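Long-range contact in endo-beta-mannanase (PDB 7BOB), which probably hydrolyses beta-1,4-mannosidic bonds from the chain end, as an exo-acting, homotrimeric family 5 glycoside hydrolase from a termite hindgut bacterium: residues 239-249 and 260-271. Residues are numbered along the deposited sequence; the frame is centred on the assembly and turned at random.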
loop_
_atom_site.group_PDB
_atom_site.type_symbol
_atom_site.label_atom_id
_atom_site.label_comp_id
_atom_site.label_asym_id
_atom_site.label_seq_id
_atom_site.Cartn_x
_atom_site.Cartn_y
_atom_site.Cartn_z
ATOM N N MET A 239 -5.883 29.565 -1.050
ATOM C CA MET A 239 -4.933 28.751 -1.797
ATOM C C MET A 239 -3.531 29.106 -1.323
ATOM O O MET A 239 -3.240 30.273 -1.028
ATOM C CB MET A 239 -5.064 28.971 -3.309
ATOM C CG MET A 239 -4.262 27.987 -4.166
ATOM S SD MET A 239 -4.517 26.280 -3.590
ATOM C CE MET A 239 -6.287 26.071 -3.853
ATOM N N HIS A 240 -2.705 28.083 -1.170
ATOM C CA HIS A 240 -1.293 28.185 -0.823
ATOM C C HIS A 240 -0.498 27.498 -1.917
ATOM O O HIS A 240 -0.907 26.445 -2.411
ATOM C CB HIS A 240 -0.955 27.467 0.493
ATOM C CG HIS A 240 -1.665 27.996 1.698
ATOM N ND1 HIS A 240 -1.462 27.472 2.959
ATOM C CD2 HIS A 240 -2.561 28.998 1.845
ATOM C CE1 HIS A 240 -2.210 28.125 3.832
ATOM N NE2 HIS A 240 -2.887 29.057 3.183
ATOM N N GLY A 241 0.659 28.035 -2.257
ATOM C CA GLY A 241 1.404 27.327 -3.272
ATOM C C GLY A 241 2.849 27.730 -3.347
ATOM O O GLY A 241 3.199 28.904 -3.156
ATOM N N TYR A 242 3.688 26.742 -3.610
ATOM C CA TYR A 242 5.130 26.886 -3.666
ATOM C C TYR A 242 5.658 26.104 -4.857
ATOM O O TYR A 242 4.995 25.179 -5.340
ATOM C CB TYR A 242 5.760 26.370 -2.374
ATOM C CG TYR A 242 5.218 27.039 -1.150
ATOM C CD1 TYR A 242 4.056 26.577 -0.525
ATOM C CD2 TYR A 242 5.874 28.143 -0.610
ATOM C CE1 TYR A 242 3.561 27.231 0.649
ATOM C CE2 TYR A 242 5.398 28.775 0.532
ATOM C CZ TYR A 242 4.248 28.319 1.161
ATOM O OH TYR A 242 3.804 28.978 2.304
ATOM N N PRO A 243 6.854 26.440 -5.343
ATOM C CA PRO A 243 7.403 25.776 -6.546
ATOM C C PRO A 243 8.143 24.457 -6.321
ATOM O O PRO A 243 8.582 23.856 -7.305
ATOM C CB PRO A 243 8.372 26.838 -7.091
ATOM C CG PRO A 243 8.827 27.613 -5.857
ATOM C CD PRO A 243 7.642 27.620 -4.929
ATOM N N VAL A 244 8.276 23.976 -5.087
ATOM C CA VAL A 244 9.036 22.756 -4.773
ATOM C C VAL A 244 8.508 21.614 -5.634
ATOM O O VAL A 244 7.307 21.305 -5.597
ATOM C CB VAL A 244 8.953 22.416 -3.269
ATOM C CG1 VAL A 244 9.860 21.241 -2.914
ATOM C CG2 VAL A 244 9.326 23.626 -2.423
ATOM N N PRO A 245 9.342 21.003 -6.470
ATOM C CA PRO A 245 8.807 20.003 -7.410
ATOM C C PRO A 245 8.041 18.863 -6.745
ATOM O O PRO A 245 6.959 18.507 -7.227
ATOM C CB PRO A 245 10.066 19.520 -8.140
ATOM C CG PRO A 245 10.945 20.710 -8.149
ATOM C CD PRO A 245 10.735 21.367 -6.788
ATOM N N ASN A 246 8.510 18.288 -5.645
ATOM C CA ASN A 246 7.773 17.111 -5.178
ATOM C C ASN A 246 6.614 17.451 -4.232
ATOM O O ASN A 246 6.026 16.535 -3.652
ATOM C CB ASN A 246 8.718 16.069 -4.550
ATOM C CG ASN A 246 9.453 16.593 -3.352
ATOM O OD1 ASN A 246 9.208 17.707 -2.914
ATOM N ND2 ASN A 246 10.368 15.798 -2.813
ATOM N N TRP A 247 6.232 18.724 -4.106
ATOM C CA TRP A 247 5.002 19.070 -3.401
ATOM C C TRP A 247 3.766 19.010 -4.295
ATOM O O TRP A 247 2.689 19.428 -3.867
ATOM C CB TRP A 247 5.105 20.468 -2.763
ATOM C CG TRP A 247 6.141 20.533 -1.666
ATOM C CD1 TRP A 247 7.039 19.555 -1.333
ATOM C CD2 TRP A 247 6.400 21.624 -0.783
ATOM N NE1 TRP A 247 7.839 19.973 -0.300
ATOM C CE2 TRP A 247 7.467 21.238 0.059
ATOM C CE3 TRP A 247 5.853 22.900 -0.637
ATOM C CZ2 TRP A 247 7.982 22.072 1.045
ATOM C CZ3 TRP A 247 6.354 23.726 0.359
ATOM C CH2 TRP A 247 7.412 23.315 1.179
ATOM N N HIS A 248 3.890 18.506 -5.518
ATOM C CA HIS A 248 2.790 18.504 -6.472
ATOM C C HIS A 248 2.731 17.156 -7.177
ATOM O O HIS A 248 3.755 16.474 -7.295
ATOM C CB HIS A 248 2.965 19.627 -7.506
ATOM C CG HIS A 248 3.143 20.969 -6.876
ATOM N ND1 HIS A 248 2.079 21.797 -6.585
ATOM C CD2 HIS A 248 4.249 21.597 -6.418
ATOM C CE1 HIS A 248 2.524 22.892 -5.995
ATOM N NE2 HIS A 248 3.837 22.797 -5.881
ATOM N N PRO A 249 1.556 16.756 -7.675
ATOM C CA PRO A 249 1.437 15.436 -8.302
ATOM C C PRO A 249 2.059 15.352 -9.693
ATOM O O PRO A 249 2.173 14.240 -10.223
ATOM C CB PRO A 249 -0.076 15.214 -8.357
ATOM C CG PRO A 249 -0.623 16.590 -8.516
ATOM C CD PRO A 249 0.262 17.464 -7.647
ATOM N N THR A 260 6.060 24.416 -13.645
ATOM C CA THR A 260 6.048 24.857 -12.256
ATOM C C THR A 260 5.301 26.184 -12.106
ATOM O O THR A 260 4.437 26.323 -11.229
ATOM C CB THR A 260 7.476 25.005 -11.723
ATOM O OG1 THR A 260 8.176 23.760 -11.818
ATOM C CG2 THR A 260 7.467 25.475 -10.259
ATOM N N ARG A 261 5.604 27.159 -12.979
ATOM C CA ARG A 261 4.931 28.462 -12.912
ATOM C C ARG A 261 3.435 28.354 -13.156
ATOM O O ARG A 261 2.683 29.202 -12.679
ATOM C CB ARG A 261 5.509 29.455 -13.930
ATOM C CG ARG A 261 6.960 29.828 -13.686
ATOM C CD ARG A 261 7.547 30.506 -14.909
ATOM N NE ARG A 261 8.894 31.014 -14.663
ATOM C CZ ARG A 261 9.472 31.987 -15.365
ATOM N NH1 ARG A 261 8.822 32.562 -16.379
ATOM N NH2 ARG A 261 10.707 32.374 -15.058
ATOM N N SER A 262 2.973 27.333 -13.867
ATOM C CA SER A 262 1.533 27.276 -14.069
ATOM C C SER A 262 0.775 26.657 -12.889
ATOM O O SER A 262 -0.462 26.681 -12.889
ATOM C CB SER A 262 1.226 26.496 -15.342
ATOM O OG SER A 262 1.492 25.106 -15.147
ATOM N N LEU A 263 1.464 26.107 -11.888
ATOM C CA LEU A 263 0.768 25.345 -10.849
ATOM C C LEU A 263 -0.131 26.239 -10.000
ATOM O O LEU A 263 -1.340 25.999 -9.874
ATOM C CB LEU A 263 1.787 24.634 -9.960
ATOM C CG LEU A 263 2.572 23.518 -10.635
ATOM C CD1 LEU A 263 3.810 23.204 -9.782
ATOM C CD2 LEU A 263 1.673 22.297 -10.790
ATOM N N LEU A 264 0.444 27.271 -9.394
ATOM C CA LEU A 264 -0.347 28.113 -8.494
ATOM C C LEU A 264 -1.515 28.788 -9.221
ATOM O O LEU A 264 -2.656 28.686 -8.733
ATOM C CB LEU A 264 0.600 29.089 -7.792
ATOM C CG LEU A 264 0.151 29.845 -6.543
ATOM C CD1 LEU A 264 -0.506 28.904 -5.570
ATOM C CD2 LEU A 264 1.349 30.557 -5.892
ATOM N N PRO A 265 -1.343 29.395 -10.405
ATOM C CA PRO A 265 -2.530 29.923 -11.110
ATOM C C PRO A 265 -3.569 28.864 -11.407
ATOM O O PRO A 265 -4.773 29.148 -11.352
ATOM C CB PRO A 265 -1.949 30.507 -12.410
ATOM C CG PRO A 265 -0.524 30.796 -12.081
ATOM C CD PRO A 265 -0.099 29.708 -11.133
ATOM N N PHE A 266 -3.136 27.643 -11.725
ATOM C CA PHE A 266 -4.091 26.564 -11.950
ATOM C C PHE A 266 -4.886 26.258 -10.687
ATOM O O PHE A 266 -6.115 26.106 -10.738
ATOM C CB PHE A 266 -3.369 25.319 -12.449
ATOM C CG PHE A 266 -4.195 24.079 -12.353
ATOM C CD1 PHE A 266 -5.118 23.758 -13.353
ATOM C CD2 PHE A 266 -4.072 23.230 -11.253
ATOM C CE1 PHE A 266 -5.897 22.605 -13.254
ATOM C CE2 PHE A 266 -4.844 22.062 -11.157
ATOM C CZ PHE A 266 -5.756 21.755 -12.161
ATOM N N TYR A 267 -4.199 26.142 -9.542
ATOM C CA TYR A 267 -4.900 25.907 -8.273
ATOM C C TYR A 267 -5.878 27.035 -7.964
ATOM O O TYR A 267 -7.001 26.786 -7.498
ATOM C CB TYR A 267 -3.905 25.775 -7.118
ATOM C CG TYR A 267 -3.007 24.561 -7.208
ATOM C CD1 TYR A 267 -3.520 23.321 -7.544
ATOM C CD2 TYR A 267 -1.648 24.658 -6.936
ATOM C CE1 TYR A 267 -2.697 22.216 -7.624
ATOM C CE2 TYR A 267 -0.822 23.550 -7.001
ATOM C CZ TYR A 267 -1.352 22.346 -7.345
ATOM O OH TYR A 267 -0.526 21.266 -7.434
ATOM N N VAL A 268 -5.454 28.285 -8.194
ATOM C CA VAL A 268 -6.332 29.429 -7.954
ATOM C C VAL A 268 -7.551 29.354 -8.864
ATOM O O VAL A 268 -8.686 29.568 -8.420
ATOM C CB VAL A 268 -5.553 30.748 -8.137
ATOM C CG1 VAL A 268 -6.492 31.981 -8.070
ATOM C CG2 VAL A 268 -4.453 30.852 -7.089
ATOM N N LYS A 269 -7.341 29.001 -10.137
ATOM C CA LYS A 269 -8.450 28.850 -11.078
ATOM C C LYS A 269 -9.471 27.830 -10.580
ATOM O O LYS A 269 -10.682 28.063 -10.651
ATOM C CB LYS A 269 -7.924 28.408 -12.449
ATOM C CG LYS A 269 -7.181 29.462 -13.240
ATOM C CD LYS A 269 -6.887 28.993 -14.686
ATOM C CE LYS A 269 -5.884 29.936 -15.347
ATOM N NZ LYS A 269 -5.481 29.504 -16.723
ATOM N N CYS A 270 -9.006 26.662 -10.124
ATOM C CA CYS A 270 -9.940 25.687 -9.567
ATOM C C CYS A 270 -10.707 26.252 -8.385
ATOM O O CYS A 270 -11.938 26.166 -8.334
ATOM C CB CYS A 270 -9.211 24.406 -9.173
ATOM S SG CYS A 270 -8.356 23.641 -10.574
ATOM N N ALA A 271 -9.989 26.768 -7.401
ATOM C CA ALA A 271 -10.658 27.345 -6.240
ATOM C C ALA A 271 -11.662 28.413 -6.666
ATOM O O ALA A 271 -12.836 28.367 -6.278
ATOM C CB ALA A 271 -9.628 27.919 -5.265
HETATM O O HOH W 1 7.295 22.499 -9.428
#
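M239 lies against one flank of the helix 260-271, its SD 3.6 Å from Y267 CB. CG, anti to the backbone N (chi1 -170°), is put beside V268 CG2 and L264 CD1. Bends at chi2 and chi3 then turn the SD-CE end along the helix toward A271, where CE reaches CB. The sulfur also makes an oblique Met-aromatic contact with the Y267 ring. At G241 the strand comes close to the helix: L264 CD1 sits 3.4 Å from G241 CA, a tight fit where a CB would collide with this methyl.

Past the strand end, L263 CD1 stands over the centre of one face of the H248 imidazole, 3.7 Å from its centroid, a CH-pi contact. At the ring edge, H248 ND1 and Y267 OH share a nearly straight hydrogen bond of 2.8 Å; the two rings meet rim to rim, their planes 15° apart. H248 NE2 donates to Y242 O at 2.7 Å, so both ring nitrogens are held. Without the imidazole, as with an alanine here, Y267 OH and Y242 O would probably lose their common partner and L263 CD1 its ring face. Farther out, one water bridges P243 O and T260 OG1, which also bonds G254 N.

Strand and helix run nearly antiparallel, at 171°, as the first two elements of a beta-alpha-beta unit of the family 5 TIM barrel. L264 and A271 also touch the next strand, 277-282. F266 packs on helix 406-422, and P265 on helix 292-309.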